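Local structure of ribonuclease VapC (Klebsiella pneumoniae, 7BY3) at residues H52-Q55 against R56-A60. The protein probably acts as the toxic component of a toxin-antitoxin pair, a magnesium-dependent endoribonuclease of the PIN-domain family. Numbering follows the deposited sequence.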
loop_
_atom_site.group_PDB
_atom_site.type_symbol
_atom_site.label_atom_id
_atom_site.label_comp_id
_atom_site.label_asym_id
_atom_site.label_seq_id
_atom_site.Cartn_x
_atom_site.Cartn_y
_atom_site.Cartn_z
ATOM N N HIS B 52 -7.544 -7.050 -21.580
ATOM C CA HIS B 52 -8.481 -6.053 -22.112
ATOM C C HIS B 52 -9.908 -6.199 -21.572
ATOM O O HIS B 52 -10.879 -5.875 -22.255
ATOM C CB HIS B 52 -8.491 -6.114 -23.642
ATOM C CG HIS B 52 -7.127 -6.118 -24.253
ATOM N ND1 HIS B 52 -6.727 -7.050 -25.187
ATOM C CD2 HIS B 52 -6.060 -5.301 -24.060
ATOM C CE1 HIS B 52 -5.481 -6.809 -25.542
ATOM N NE2 HIS B 52 -5.050 -5.757 -24.877
ATOM N N GLN B 53 -10.023 -6.712 -20.351
ATOM C CA GLN B 53 -11.295 -6.804 -19.628
ATOM C C GLN B 53 -11.525 -5.671 -18.627
ATOM O O GLN B 53 -12.428 -5.746 -17.794
ATOM C CB GLN B 53 -11.410 -8.156 -18.935
ATOM C CG GLN B 53 -11.681 -9.258 -19.927
ATOM C CD GLN B 53 -12.875 -8.942 -20.816
ATOM O OE1 GLN B 53 -13.909 -8.468 -20.344
ATOM N NE2 GLN B 53 -12.726 -9.179 -22.113
ATOM N N GLU B 54 -10.687 -4.644 -18.709
ATOM C CA GLU B 54 -10.518 -3.624 -17.673
ATOM C C GLU B 54 -11.790 -3.067 -17.017
ATOM O O GLU B 54 -11.882 -3.032 -15.790
ATOM C CB GLU B 54 -9.740 -2.458 -18.282
ATOM C CG GLU B 54 -9.354 -1.360 -17.321
ATOM C CD GLU B 54 -8.298 -0.450 -17.910
ATOM O OE1 GLU B 54 -8.374 0.778 -17.693
ATOM O OE2 GLU B 54 -7.400 -0.963 -18.608
ATOM N N GLN B 55 -12.765 -2.640 -17.813
ATOM C CA GLN B 55 -13.980 -2.058 -17.246
ATOM C C GLN B 55 -14.806 -3.116 -16.521
ATOM O O GLN B 55 -15.379 -2.850 -15.466
ATOM C CB GLN B 55 -14.821 -1.384 -18.336
ATOM C CG GLN B 55 -16.177 -0.865 -17.861
ATOM C CD GLN B 55 -16.090 0.488 -17.172
ATOM O OE1 GLN B 55 -16.177 0.582 -15.948
ATOM N NE2 GLN B 55 -15.924 1.543 -17.960
ATOM N N ARG B 56 -14.849 -4.320 -17.084
ATOM C CA ARG B 56 -15.646 -5.406 -16.518
ATOM C C ARG B 56 -15.023 -5.985 -15.248
ATOM O O ARG B 56 -15.736 -6.417 -14.344
ATOM C CB ARG B 56 -15.844 -6.511 -17.558
ATOM C CG ARG B 56 -17.204 -6.475 -18.243
ATOM C CD ARG B 56 -17.202 -7.262 -19.546
ATOM N NE ARG B 56 -16.784 -6.443 -20.681
ATOM C CZ ARG B 56 -16.461 -6.926 -21.877
ATOM N NH1 ARG B 56 -16.498 -8.233 -22.100
ATOM N NH2 ARG B 56 -16.095 -6.102 -22.852
ATOM N N THR B 57 -13.697 -5.993 -15.189
ATOM C CA THR B 57 -12.993 -6.455 -13.997
ATOM C C THR B 57 -13.160 -5.453 -12.868
ATOM O O THR B 57 -13.479 -5.820 -11.736
ATOM C CB THR B 57 -11.499 -6.666 -14.265
ATOM O OG1 THR B 57 -11.332 -7.636 -15.307
ATOM C CG2 THR B 57 -10.796 -7.148 -13.007
ATOM N N ARG B 58 -12.942 -4.183 -13.193
ATOM C CA ARG B 58 -13.143 -3.090 -12.252
ATOM C C ARG B 58 -14.574 -3.095 -11.708
ATOM O O ARG B 58 -14.808 -2.755 -10.548
ATOM C CB ARG B 58 -12.814 -1.756 -12.928
ATOM C CG ARG B 58 -13.284 -0.515 -12.189
ATOM C CD ARG B 58 -12.435 0.711 -12.526
ATOM N NE ARG B 58 -11.732 0.599 -13.804
ATOM C CZ ARG B 58 -12.289 0.801 -14.996
ATOM N NH1 ARG B 58 -13.572 1.121 -15.090
ATOM N NH2 ARG B 58 -11.561 0.678 -16.097
ATOM N N MET B 59 -15.522 -3.505 -12.546
ATOM C CA MET B 59 -16.913 -3.649 -12.127
ATOM C C MET B 59 -17.078 -4.752 -11.089
ATOM O O MET B 59 -17.752 -4.567 -10.078
ATOM C CB MET B 59 -17.812 -3.936 -13.333
ATOM C CG MET B 59 -18.187 -2.703 -14.140
ATOM S SD MET B 59 -19.196 -3.095 -15.583
ATOM C CE MET B 59 -19.437 -1.466 -16.284
ATOM N N ALA B 60 -16.460 -5.900 -11.348
ATOM C CA ALA B 60 -16.568 -7.043 -10.451
ATOM C C ALA B 60 -15.838 -6.797 -9.134
ATOM O O ALA B 60 -16.317 -7.185 -8.069
ATOM C CB ALA B 60 -16.032 -8.292 -11.127
HETATM O O HOH W 1 -9.209 1.745 -14.838
#
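Gln53 and Thr57 close the first turn of helix 54-61, with Gln53 at the N-cap. Its carbonyl oxygen Gln53 O accepts a hydrogen bond from Thr57 N at 2.9 Å, with an N-H...O angle of 156°; Arg56 N and Thr57 OG1 add weak bonds to the same atom. This is the tightly packed side: Thr57 is buried, touching Val44 and Ala48 of helix 38-50 and Phe17 of helix 10-17, and its hydroxyl also hydrogen-bonds an aromatic side chain of another protein's chain. That chain also packs on Gln53 and Arg56, where Gln53 OE1 stands 3.0 Å above the Arg56 guanidinium plane, offset toward the rim, meeting the face rather than an N-H.

The solvent side is looser, though Glu54 still touches Met45 and Lys49. CG anti to the backbone N (chi1 166°) and a near-eclipsed bend at chi3 fold Arg58 back, placing NH2 beside Glu54 CG (3.2 Å) and in a long salt bridge to Glu54 OE1 (3.6 Å). Carboxylate and guanidinium planes lie 86° apart, so the pair is not a flat two-pronged one; a water accepts weakly from Arg58 NH2 and donates to Glu54 OE1. On the exposed rim, Gln55 OE1 approaches Arg58 NH1 to 2.8 Å. The chemistry implies a helix start fixed by backbone bonds, the Glu54-Arg58 pair probably a long, water-bridged attraction.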